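Local coordinates for sister chromatid cohesion protein (Chaetomium thermophilum, PDB 5T8V) that probably loads cohesin onto chromatin as the Scc2/Nipped-B loader, represented here by its C-terminal HEAT-repeat fragment, at residues D277-S282 with A308-L313; R312-S317 with N377-V382; Y381-I386 with R429-M434; N418-A423 with A527-A532. All coordinates share one frame; numbering follows the deposited sequence.

Overall arrangement
The four contacts cluster in one region of a long, almost wholly helical chain and lie on the same side of its centre. Contacts 1 and 2 share helix 305-315, and contacts 2 and 3 share helix 357-391, so the three form a continuous run of helix packing. Contact 4 lies about 12 Å from contact 2, centre to centre, and sets a loop against helix 527-550. Contact 1 is buried and wholly apolar; contact 2 is mostly buried but brings in an asparagine and a serine. Contact 3 has a buried aliphatic centre and an exposed lysine at its margin. Contact 4, again buried, mixes proline, tryptophan, amide and carboxylate.

Contact 1: residues D277-S282 with A308-L313; sequences DEILTS and ALIMRL
Ile279 and Leu280 of helix 272-282 face Leu309, Ile310 and Leu313 of helix 305-315, and every touch between them is aliphatic. Ile279 touches two partners with one methyl: with CG1 beside the backbone N (chi1 -73°) and the chain then extended, CD1 is carried straight across and comes 3.7 Å from CD2 of Leu309, the two side chains crossing at about a right angle. The same Ile279 CD1 also approaches Leu313 CD1, more loosely, at 4.3 Å. Beside it, Leu280 and Ile310 form a second crossed pair, in which Leu280 CD2 meets Ile310 CD1 at 3.7 Å. The two segments run almost exactly antiparallel (171°), but their axes stay 11.4 Å apart, so branch ends rather than backbones make the contact. Ile261 of helix 247-267 touches both Ile279 and Leu309, while Val382 of helix 357-391 packs on Ile310. Hydrogen bonding stays within each helix or turns elsewhere. The hydroxyls of Thr281 and Ser282 both bond back to the carbonyl O of Glu278, the latter from above the carbonyl plane, and Arg312 makes a salt bridge with Asp259. With no hydrogen bond between the segments, their cohesion rests on dispersion and on the exclusion of water from five buried side chains, non-directional forces that fix no single bond geometry.

Contact 2: residues R312-S317 with N377-V382; sequences RLVQTS and NNASYV
Val314 packs against the backbone and side chain of Ala379, and this is the close-fitting half of the contact. Its two methyls divide the work. CG1, anti to the backbone N (chi1 175°), faces Ala379 CB at 4.2 Å, while CG2 lies over the helix backbone 4.1 Å from Ala379 N. The backbones come close here, with the CA atoms of Val314 and Asn378 5.7 Å apart. Leu426 of helix 423-440 touches both Val314 and Ala379, so a third helix covers this apolar side. Such packing of successive helices side against side is how HEAT-repeat proteins build their continuous superhelical core, and here it joins helix 305-315 to the much longer helix 357-391, although part of the chain between them is not modelled. The other half of the contact is looser and polar. Asn378 points across with its amide, ND2 standing 3.2 Å from Ser317 OG and 3.9 Å from the carbonyl O of Leu313. Phe265 of helix 247-267 also packs on Asn378. Ser317 is partly exposed and poorly ordered, yet its hydroxyl bonds to the carbonyl O of Val314 at 2.9 Å, from above the carbonyl plane. Alongside it, the Thr316 hydroxyl bonds to the carbonyl O of Leu313, each hydroxyl using a carbonyl three residues back.

Contact 3: residues Y381-I386 with R429-M434; sequences YVIKFI and RLLMLM
Where Ile383 meets Leu430, Leu431 and Met434, no flat group takes part; the two rings of 381-386 are turned to other neighbours. One face of the Tyr381 ring has the carbonyl O of Asn377 above it, offset toward the rim, and the side chain packs on Gln273 of helix 272-282. Phe385 rests on Leu280 and Thr281 of that same helix. Across the contact itself, Ile383 is the centre. Its CG2 branch, anti to the backbone N, settles 3.9 Å from Leu431 CA, against the backbone of the opposite helix. The other branch ends in CD1, which meets Leu431 CD1 at 3.9 Å, the side chains crossing at about a right angle. Met434 SD lies 4.1 Å from Ile383 CG2, and the bend at chi3 (-69°) turns CE, which lies 4.2 Å from Lys384 CG. Beyond that point the lysine chain leads away from the partner helix at the exposed margin. Leu405 of helix 402-414 also touches Leu431. The segment axes cross at -45° and approach to 9.7 Å, an oblique helix-on-helix packing that fits the all-helical solenoid of a HEAT-repeat protein.

Contact 4: residues N418-A423 with A527-A532; sequences NPDWPA and AQLSSA
Asp420 reaches from the loop 418-423 to Leu529 on helix 527-550, and its side chain can be followed atom by atom. CB lies 4.1 Å from Leu529 CD1. At CG the same methyl comes to 3.4 Å, and it is nearly as close to both carboxylate oxygens, so Leu529 CD1 sits over a face of the carboxylate. At the tip, OD2 makes a salt bridge with Arg520, which supplies the charge partner of this buried acid. The turn and the Asn418 side chain hold the Asp420 backbone: Asn418 to Trp421 form a type I beta turn, and Asn418 OD1 accepts the Asp420 N-H at 2.9 Å (N-H...O angle 152°), closing an Asx turn. Next along, Trp421 offers a ring face to Gln528, whose amide lies above the ring, offset toward its rim, with the two planes 18° apart. The extended first torsion of Gln528 sends CG to 3.7 Å from Trp421 CH2, and the bend at chi2 (-81°) then lays the amide over the ring. Asn418 CG occupies the ring edge, in plane. Pro422 completes the apolar part, its CD meeting Ala532 CB at 3.8 Å. The loop links helix 402-414 to helix 423-440, and Gln315 OE1 of helix 305-315 accepts a hydrogen bond from Ala423 N. Met311 of helix 305-315 packs on Trp421, Leu517 of helix 509-520 touches both Asp420 and Leu529, and Leu297, between the short strands 295-296 and 302-303, also lies against the tryptophan.

Contact 1: residues D277-S282 with A308-L313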
# COMPACT_ATOMS: atom_id res chain seq x y z
N ASP A 277 0.68 18.66 -34.38
CA ASP A 277 0.95 17.26 -34.68
C ASP A 277 2.39 17.07 -35.15
O ASP A 277 3.16 16.31 -34.56
CB ASP A 277 -0.04 16.73 -35.72
CG ASP A 277 -1.35 16.28 -35.10
OD1 ASP A 277 -1.68 16.75 -33.99
OD2 ASP A 277 -2.05 15.45 -35.73
N GLU A 278 2.78 17.80 -36.20
CA GLU A 278 4.12 17.58 -36.73
C GLU A 278 5.18 17.99 -35.71
O GLU A 278 6.19 17.29 -35.55
CB GLU A 278 4.31 18.31 -38.06
CG GLU A 278 3.94 19.78 -38.08
CD GLU A 278 3.94 20.35 -39.49
OE1 GLU A 278 4.18 19.57 -40.44
OE2 GLU A 278 3.70 21.57 -39.65
N ILE A 279 4.95 19.09 -34.99
CA ILE A 279 5.89 19.48 -33.95
C ILE A 279 6.08 18.36 -32.95
O ILE A 279 7.18 18.16 -32.41
CB ILE A 279 5.43 20.78 -33.26
CG1 ILE A 279 5.64 21.98 -34.20
CG2 ILE A 279 6.18 21.01 -31.94
CD1 ILE A 279 5.07 23.28 -33.68
N LEU A 280 5.02 17.59 -32.67
CA LEU A 280 5.13 16.52 -31.69
C LEU A 280 5.74 15.25 -32.27
O LEU A 280 6.17 14.39 -31.50
CB LEU A 280 3.75 16.21 -31.10
CG LEU A 280 3.12 17.32 -30.25
CD1 LEU A 280 1.70 16.95 -29.85
CD2 LEU A 280 3.97 17.60 -29.01
N THR A 281 5.79 15.12 -33.60
CA THR A 281 6.47 13.99 -34.21
C THR A 281 7.92 14.30 -34.55
O THR A 281 8.77 13.41 -34.49
CB THR A 281 5.74 13.53 -35.48
OG1 THR A 281 5.69 14.61 -36.42
CG2 THR A 281 4.33 13.09 -35.15
N SER A 282 8.22 15.55 -34.90
CA SER A 282 9.61 15.96 -35.04
C SER A 282 10.38 15.70 -33.76
O SER A 282 11.54 15.25 -33.80
CB SER A 282 9.68 17.45 -35.41
OG SER A 282 9.06 17.70 -36.66
N ALA A 308 7.67 24.55 -23.87
CA ALA A 308 7.40 25.98 -23.89
C ALA A 308 6.62 26.37 -25.14
O ALA A 308 5.68 27.18 -25.07
CB ALA A 308 8.71 26.77 -23.81
N LEU A 309 6.99 25.81 -26.29
CA LEU A 309 6.29 26.16 -27.53
C LEU A 309 4.86 25.66 -27.50
O LEU A 309 3.93 26.40 -27.83
CB LEU A 309 7.03 25.60 -28.74
CG LEU A 309 6.30 25.82 -30.08
CD1 LEU A 309 6.12 27.31 -30.35
CD2 LEU A 309 7.04 25.16 -31.21
N ILE A 310 4.65 24.39 -27.13
CA ILE A 310 3.30 23.84 -27.03
C ILE A 310 2.43 24.76 -26.18
O ILE A 310 1.36 25.21 -26.61
CB ILE A 310 3.36 22.42 -26.44
CG1 ILE A 310 3.99 21.45 -27.44
CG2 ILE A 310 1.96 21.94 -26.03
CD1 ILE A 310 3.15 21.17 -28.68
N MET A 311 2.89 25.06 -24.96
CA MET A 311 2.09 25.91 -24.08
C MET A 311 1.83 27.27 -24.71
O MET A 311 0.70 27.77 -24.67
CB MET A 311 2.80 26.05 -22.73
CG MET A 311 3.05 24.71 -22.05
SD MET A 311 4.00 24.87 -20.54
CE MET A 311 2.76 25.57 -19.49
N ARG A 312 2.85 27.86 -25.33
CA ARG A 312 2.66 29.14 -26.01
C ARG A 312 1.55 29.05 -27.05
O ARG A 312 0.69 29.94 -27.13
CB ARG A 312 3.97 29.59 -26.66
CG ARG A 312 4.95 30.23 -25.70
CD ARG A 312 6.01 31.03 -26.44
NE ARG A 312 5.43 32.13 -27.20
CZ ARG A 312 6.12 32.97 -27.96
NH1 ARG A 312 7.44 32.83 -28.07
NH2 ARG A 312 5.51 33.95 -28.61
N LEU A 313 1.56 27.99 -27.86
CA LEU A 313 0.50 27.80 -28.84
C LEU A 313 -0.85 27.71 -28.16
O LEU A 313 -1.86 28.20 -28.69
CB LEU A 313 0.77 26.54 -29.67
CG LEU A 313 2.04 26.50 -30.52
CD1 LEU A 313 2.06 25.24 -31.36
CD2 LEU A 313 2.15 27.73 -31.39

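Contact 2: residues R312-S317 with N377-V382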
# COMPACT_ATOMS: atom_id res chain seq x y z
N ARG A 312 2.85 27.86 -25.33
CA ARG A 312 2.66 29.14 -26.01
C ARG A 312 1.55 29.05 -27.05
O ARG A 312 0.69 29.94 -27.13
CB ARG A 312 3.97 29.59 -26.66
CG ARG A 312 4.95 30.23 -25.70
CD ARG A 312 6.01 31.03 -26.44
NE ARG A 312 5.43 32.13 -27.20
CZ ARG A 312 6.12 32.97 -27.96
NH1 ARG A 312 7.44 32.83 -28.07
NH2 ARG A 312 5.51 33.95 -28.61
N LEU A 313 1.56 27.99 -27.86
CA LEU A 313 0.50 27.80 -28.84
C LEU A 313 -0.85 27.71 -28.16
O LEU A 313 -1.86 28.20 -28.69
CB LEU A 313 0.77 26.54 -29.67
CG LEU A 313 2.04 26.50 -30.52
CD1 LEU A 313 2.06 25.24 -31.36
CD2 LEU A 313 2.15 27.73 -31.39
N VAL A 314 -0.91 27.07 -26.99
CA VAL A 314 -2.18 27.01 -26.27
C VAL A 314 -2.62 28.39 -25.81
O VAL A 314 -3.82 28.66 -25.71
CB VAL A 314 -2.08 26.02 -25.09
CG1 VAL A 314 -3.36 26.05 -24.26
CG2 VAL A 314 -1.80 24.62 -25.60
N GLN A 315 -1.67 29.29 -25.51
CA GLN A 315 -2.04 30.61 -25.00
C GLN A 315 -2.23 31.65 -26.10
O GLN A 315 -2.73 32.74 -25.81
CB GLN A 315 -0.99 31.14 -24.01
CG GLN A 315 -0.17 30.07 -23.34
CD GLN A 315 0.47 30.54 -22.05
OE1 GLN A 315 0.53 29.79 -21.07
NE2 GLN A 315 0.98 31.76 -22.04
N THR A 316 -1.85 31.35 -27.35
CA THR A 316 -2.14 32.27 -28.44
C THR A 316 -3.63 32.38 -28.74
O THR A 316 -4.02 33.23 -29.54
CB THR A 316 -1.41 31.84 -29.72
OG1 THR A 316 -1.73 30.47 -30.03
CG2 THR A 316 0.10 31.99 -29.57
N SER A 317 -4.46 31.54 -28.11
CA SER A 317 -5.89 31.54 -28.39
C SER A 317 -6.47 32.94 -28.33
O SER A 317 -7.28 33.33 -29.19
CB SER A 317 -6.60 30.62 -27.40
OG SER A 317 -6.03 29.32 -27.43
N ASN A 377 -9.57 23.73 -27.32
CA ASN A 377 -9.42 22.93 -28.54
C ASN A 377 -7.95 22.63 -28.82
O ASN A 377 -7.59 21.50 -29.15
CB ASN A 377 -10.05 23.66 -29.73
CG ASN A 377 -11.56 23.58 -29.72
OD1 ASN A 377 -12.15 22.75 -29.04
ND2 ASN A 377 -12.20 24.45 -30.50
N ASN A 378 -7.08 23.64 -28.70
CA ASN A 378 -5.66 23.42 -28.92
C ASN A 378 -5.08 22.47 -27.88
O ASN A 378 -4.42 21.47 -28.21
CB ASN A 378 -4.92 24.76 -28.90
CG ASN A 378 -5.47 25.75 -29.92
OD1 ASN A 378 -5.94 25.36 -30.99
ND2 ASN A 378 -5.42 27.03 -29.59
N ALA A 379 -5.34 22.77 -26.60
CA ALA A 379 -4.88 21.88 -25.54
C ALA A 379 -5.31 20.45 -25.80
O ALA A 379 -4.53 19.50 -25.59
CB ALA A 379 -5.41 22.37 -24.19
N SER A 380 -6.54 20.26 -26.27
CA SER A 380 -7.03 18.92 -26.55
C SER A 380 -6.33 18.30 -27.74
O SER A 380 -6.11 17.08 -27.76
CB SER A 380 -8.54 18.93 -26.76
OG SER A 380 -8.87 19.55 -27.99
N TYR A 381 -5.98 19.09 -28.76
CA TYR A 381 -5.12 18.58 -29.82
C TYR A 381 -3.87 17.95 -29.22
O TYR A 381 -3.54 16.78 -29.49
CB TYR A 381 -4.72 19.70 -30.79
CG TYR A 381 -5.86 20.30 -31.60
CD1 TYR A 381 -7.00 19.58 -31.90
CD2 TYR A 381 -5.77 21.61 -32.07
CE1 TYR A 381 -8.03 20.14 -32.64
CE2 TYR A 381 -6.79 22.17 -32.81
CZ TYR A 381 -7.92 21.44 -33.09
OH TYR A 381 -8.94 21.99 -33.83
N VAL A 382 -3.17 18.70 -28.37
CA VAL A 382 -1.94 18.20 -27.76
C VAL A 382 -2.21 16.90 -27.00
O VAL A 382 -1.62 15.85 -27.29
CB VAL A 382 -1.32 19.26 -26.84
CG1 VAL A 382 -0.04 18.74 -26.20
CG2 VAL A 382 -1.05 20.55 -27.61

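Contact 3: residues Y381-I386 with R429-M434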
# COMPACT_ATOMS: atom_id res chain seq x y z
N TYR A 381 -5.98 19.09 -28.76
CA TYR A 381 -5.12 18.58 -29.82
C TYR A 381 -3.87 17.95 -29.22
O TYR A 381 -3.54 16.78 -29.49
CB TYR A 381 -4.72 19.70 -30.79
CG TYR A 381 -5.86 20.30 -31.60
CD1 TYR A 381 -7.00 19.58 -31.90
CD2 TYR A 381 -5.77 21.61 -32.07
CE1 TYR A 381 -8.03 20.14 -32.64
CE2 TYR A 381 -6.79 22.17 -32.81
CZ TYR A 381 -7.92 21.44 -33.09
OH TYR A 381 -8.94 21.99 -33.83
N VAL A 382 -3.17 18.70 -28.37
CA VAL A 382 -1.94 18.20 -27.76
C VAL A 382 -2.21 16.90 -27.00
O VAL A 382 -1.62 15.85 -27.29
CB VAL A 382 -1.32 19.26 -26.84
CG1 VAL A 382 -0.04 18.74 -26.20
CG2 VAL A 382 -1.05 20.55 -27.61
N ILE A 383 -3.12 16.96 -26.02
CA ILE A 383 -3.32 15.82 -25.12
C ILE A 383 -3.76 14.59 -25.90
O ILE A 383 -3.25 13.48 -25.69
CB ILE A 383 -4.32 16.20 -24.01
CG1 ILE A 383 -3.79 17.37 -23.19
CG2 ILE A 383 -4.62 15.00 -23.12
CD1 ILE A 383 -2.44 17.13 -22.52
N LYS A 384 -4.73 14.76 -26.79
CA LYS A 384 -5.18 13.65 -27.62
C LYS A 384 -4.01 13.02 -28.36
O LYS A 384 -3.87 11.79 -28.40
CB LYS A 384 -6.25 14.12 -28.61
CG LYS A 384 -7.65 14.14 -28.03
CD LYS A 384 -8.57 15.08 -28.81
CE LYS A 384 -8.77 14.63 -30.25
NZ LYS A 384 -9.47 15.67 -31.06
N PHE A 385 -3.14 13.85 -28.95
CA PHE A 385 -2.02 13.28 -29.69
C PHE A 385 -1.11 12.47 -28.77
O PHE A 385 -0.86 11.28 -29.01
CB PHE A 385 -1.23 14.39 -30.39
CG PHE A 385 -0.20 13.88 -31.35
CD1 PHE A 385 -0.58 13.39 -32.59
CD2 PHE A 385 1.14 13.87 -31.00
CE1 PHE A 385 0.37 12.91 -33.47
CE2 PHE A 385 2.09 13.40 -31.89
CZ PHE A 385 1.70 12.92 -33.12
N ILE A 386 -0.61 13.09 -27.70
CA ILE A 386 0.45 12.45 -26.92
C ILE A 386 -0.08 11.22 -26.19
O ILE A 386 0.62 10.21 -26.08
CB ILE A 386 1.11 13.45 -25.96
CG1 ILE A 386 0.09 14.10 -25.02
CG2 ILE A 386 1.88 14.51 -26.75
CD1 ILE A 386 0.72 14.94 -23.91
N ARG A 429 -5.26 19.81 -16.85
CA ARG A 429 -6.68 19.58 -16.58
C ARG A 429 -7.26 18.57 -17.56
O ARG A 429 -7.89 17.59 -17.16
CB ARG A 429 -7.45 20.89 -16.65
CG ARG A 429 -8.92 20.78 -16.29
CD ARG A 429 -9.77 21.78 -17.05
NE ARG A 429 -9.32 23.16 -16.84
CZ ARG A 429 -9.79 24.20 -17.51
NH1 ARG A 429 -10.71 24.05 -18.44
NH2 ARG A 429 -9.32 25.42 -17.24
N LEU A 430 -7.06 18.80 -18.86
CA LEU A 430 -7.61 17.88 -19.85
C LEU A 430 -6.96 16.50 -19.73
O LEU A 430 -7.63 15.47 -19.86
CB LEU A 430 -7.43 18.45 -21.25
CG LEU A 430 -8.10 19.81 -21.48
CD1 LEU A 430 -7.82 20.29 -22.88
CD2 LEU A 430 -9.59 19.74 -21.23
N LEU A 431 -5.65 16.47 -19.49
CA LEU A 431 -4.98 15.19 -19.29
C LEU A 431 -5.59 14.44 -18.11
O LEU A 431 -5.86 13.24 -18.20
CB LEU A 431 -3.48 15.42 -19.07
CG LEU A 431 -2.55 14.27 -19.46
CD1 LEU A 431 -1.13 14.78 -19.64
CD2 LEU A 431 -2.58 13.17 -18.42
N MET A 432 -5.85 15.15 -17.01
CA MET A 432 -6.43 14.52 -15.83
C MET A 432 -7.82 13.98 -16.12
O MET A 432 -8.13 12.83 -15.81
CB MET A 432 -6.46 15.52 -14.67
CG MET A 432 -7.16 15.01 -13.42
SD MET A 432 -8.94 15.31 -13.45
CE MET A 432 -8.99 17.09 -13.28
N LEU A 433 -8.68 14.81 -16.72
CA LEU A 433 -10.01 14.34 -17.10
C LEU A 433 -9.92 13.08 -17.95
O LEU A 433 -10.70 12.14 -17.77
CB LEU A 433 -10.77 15.44 -17.85
CG LEU A 433 -11.05 16.72 -17.07
CD1 LEU A 433 -11.69 17.76 -17.98
CD2 LEU A 433 -11.94 16.45 -15.86
N MET A 434 -8.96 13.04 -18.87
CA MET A 434 -8.83 11.89 -19.75
C MET A 434 -8.40 10.65 -18.98
O MET A 434 -8.91 9.55 -19.23
CB MET A 434 -7.84 12.20 -20.86
CG MET A 434 -7.74 11.11 -21.92
SD MET A 434 -6.96 11.69 -23.43
CE MET A 434 -8.21 12.82 -24.04

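Contact 4: residues N418-A423 with A527-A532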
# COMPACT_ATOMS: atom_id res chain seq x y z
N ASN A 418 3.12 28.79 -12.33
CA ASN A 418 3.87 29.91 -12.89
C ASN A 418 2.90 30.79 -13.67
O ASN A 418 2.36 30.35 -14.69
CB ASN A 418 4.98 29.40 -13.80
CG ASN A 418 5.93 30.50 -14.22
OD1 ASN A 418 5.52 31.65 -14.39
ND2 ASN A 418 7.19 30.15 -14.40
N PRO A 419 2.66 32.04 -13.24
CA PRO A 419 1.69 32.87 -13.97
C PRO A 419 2.10 33.17 -15.40
O PRO A 419 1.25 33.58 -16.20
CB PRO A 419 1.62 34.15 -13.13
CG PRO A 419 2.88 34.17 -12.34
CD PRO A 419 3.22 32.74 -12.08
N ASP A 420 3.38 32.99 -15.75
CA ASP A 420 3.81 33.15 -17.14
C ASP A 420 3.26 32.06 -18.04
O ASP A 420 3.30 32.21 -19.27
CB ASP A 420 5.33 33.13 -17.23
CG ASP A 420 5.97 34.36 -16.63
OD1 ASP A 420 5.29 35.09 -15.88
OD2 ASP A 420 7.16 34.61 -16.93
N TRP A 421 2.74 30.97 -17.47
CA TRP A 421 2.40 29.77 -18.24
C TRP A 421 1.05 29.24 -17.79
O TRP A 421 0.93 28.13 -17.27
CB TRP A 421 3.50 28.72 -18.07
CG TRP A 421 4.82 29.16 -18.61
CD1 TRP A 421 5.89 29.60 -17.89
CD2 TRP A 421 5.20 29.21 -19.99
NE1 TRP A 421 6.92 29.92 -18.74
CE2 TRP A 421 6.53 29.69 -20.03
CE3 TRP A 421 4.56 28.89 -21.19
CZ2 TRP A 421 7.22 29.86 -21.23
CZ3 TRP A 421 5.25 29.07 -22.38
CH2 TRP A 421 6.56 29.55 -22.39
N PRO A 422 -0.02 30.02 -18.01
CA PRO A 422 -1.36 29.56 -17.60
C PRO A 422 -1.87 28.35 -18.37
O PRO A 422 -2.88 27.76 -17.96
CB PRO A 422 -2.24 30.79 -17.85
CG PRO A 422 -1.50 31.61 -18.84
CD PRO A 422 -0.05 31.39 -18.54
N ALA A 423 -1.22 27.95 -19.47
CA ALA A 423 -1.65 26.77 -20.20
C ALA A 423 -1.26 25.47 -19.51
O ALA A 423 -1.77 24.41 -19.90
CB ALA A 423 -1.06 26.79 -21.62
N ALA A 527 6.21 38.62 -26.59
CA ALA A 527 5.03 37.97 -27.13
C ALA A 527 4.51 36.89 -26.19
O ALA A 527 3.29 36.75 -26.00
CB ALA A 527 5.34 37.37 -28.50
N GLN A 528 5.42 36.11 -25.59
CA GLN A 528 5.00 35.05 -24.68
C GLN A 528 4.25 35.63 -23.48
O GLN A 528 3.16 35.16 -23.13
CB GLN A 528 6.24 34.27 -24.22
CG GLN A 528 5.95 33.14 -23.25
CD GLN A 528 5.79 33.61 -21.83
OE1 GLN A 528 4.70 33.58 -21.27
NE2 GLN A 528 6.89 34.07 -21.23
N LEU A 529 4.81 36.66 -22.85
CA LEU A 529 4.20 37.22 -21.65
C LEU A 529 2.88 37.90 -21.97
O LEU A 529 1.93 37.81 -21.18
CB LEU A 529 5.18 38.20 -20.99
CG LEU A 529 5.17 38.31 -19.47
CD1 LEU A 529 5.40 36.95 -18.79
CD2 LEU A 529 6.25 39.29 -19.03
N SER A 530 2.78 38.57 -23.12
CA SER A 530 1.52 39.20 -23.49
C SER A 530 0.46 38.17 -23.84
O SER A 530 -0.73 38.39 -23.59
CB SER A 530 1.73 40.16 -24.66
OG SER A 530 2.20 39.47 -25.80
N SER A 531 0.87 37.03 -24.41
CA SER A 531 -0.08 35.95 -24.64
C SER A 531 -0.59 35.40 -23.31
O SER A 531 -1.79 35.17 -23.14
CB SER A 531 0.58 34.84 -25.46
OG SER A 531 1.53 34.13 -24.69
N ALA A 532 0.32 35.18 -22.35
CA ALA A 532 -0.11 34.77 -21.02
C ALA A 532 -1.09 35.76 -20.43
O ALA A 532 -2.09 35.37 -19.81
CB ALA A 532 1.11 34.61 -20.11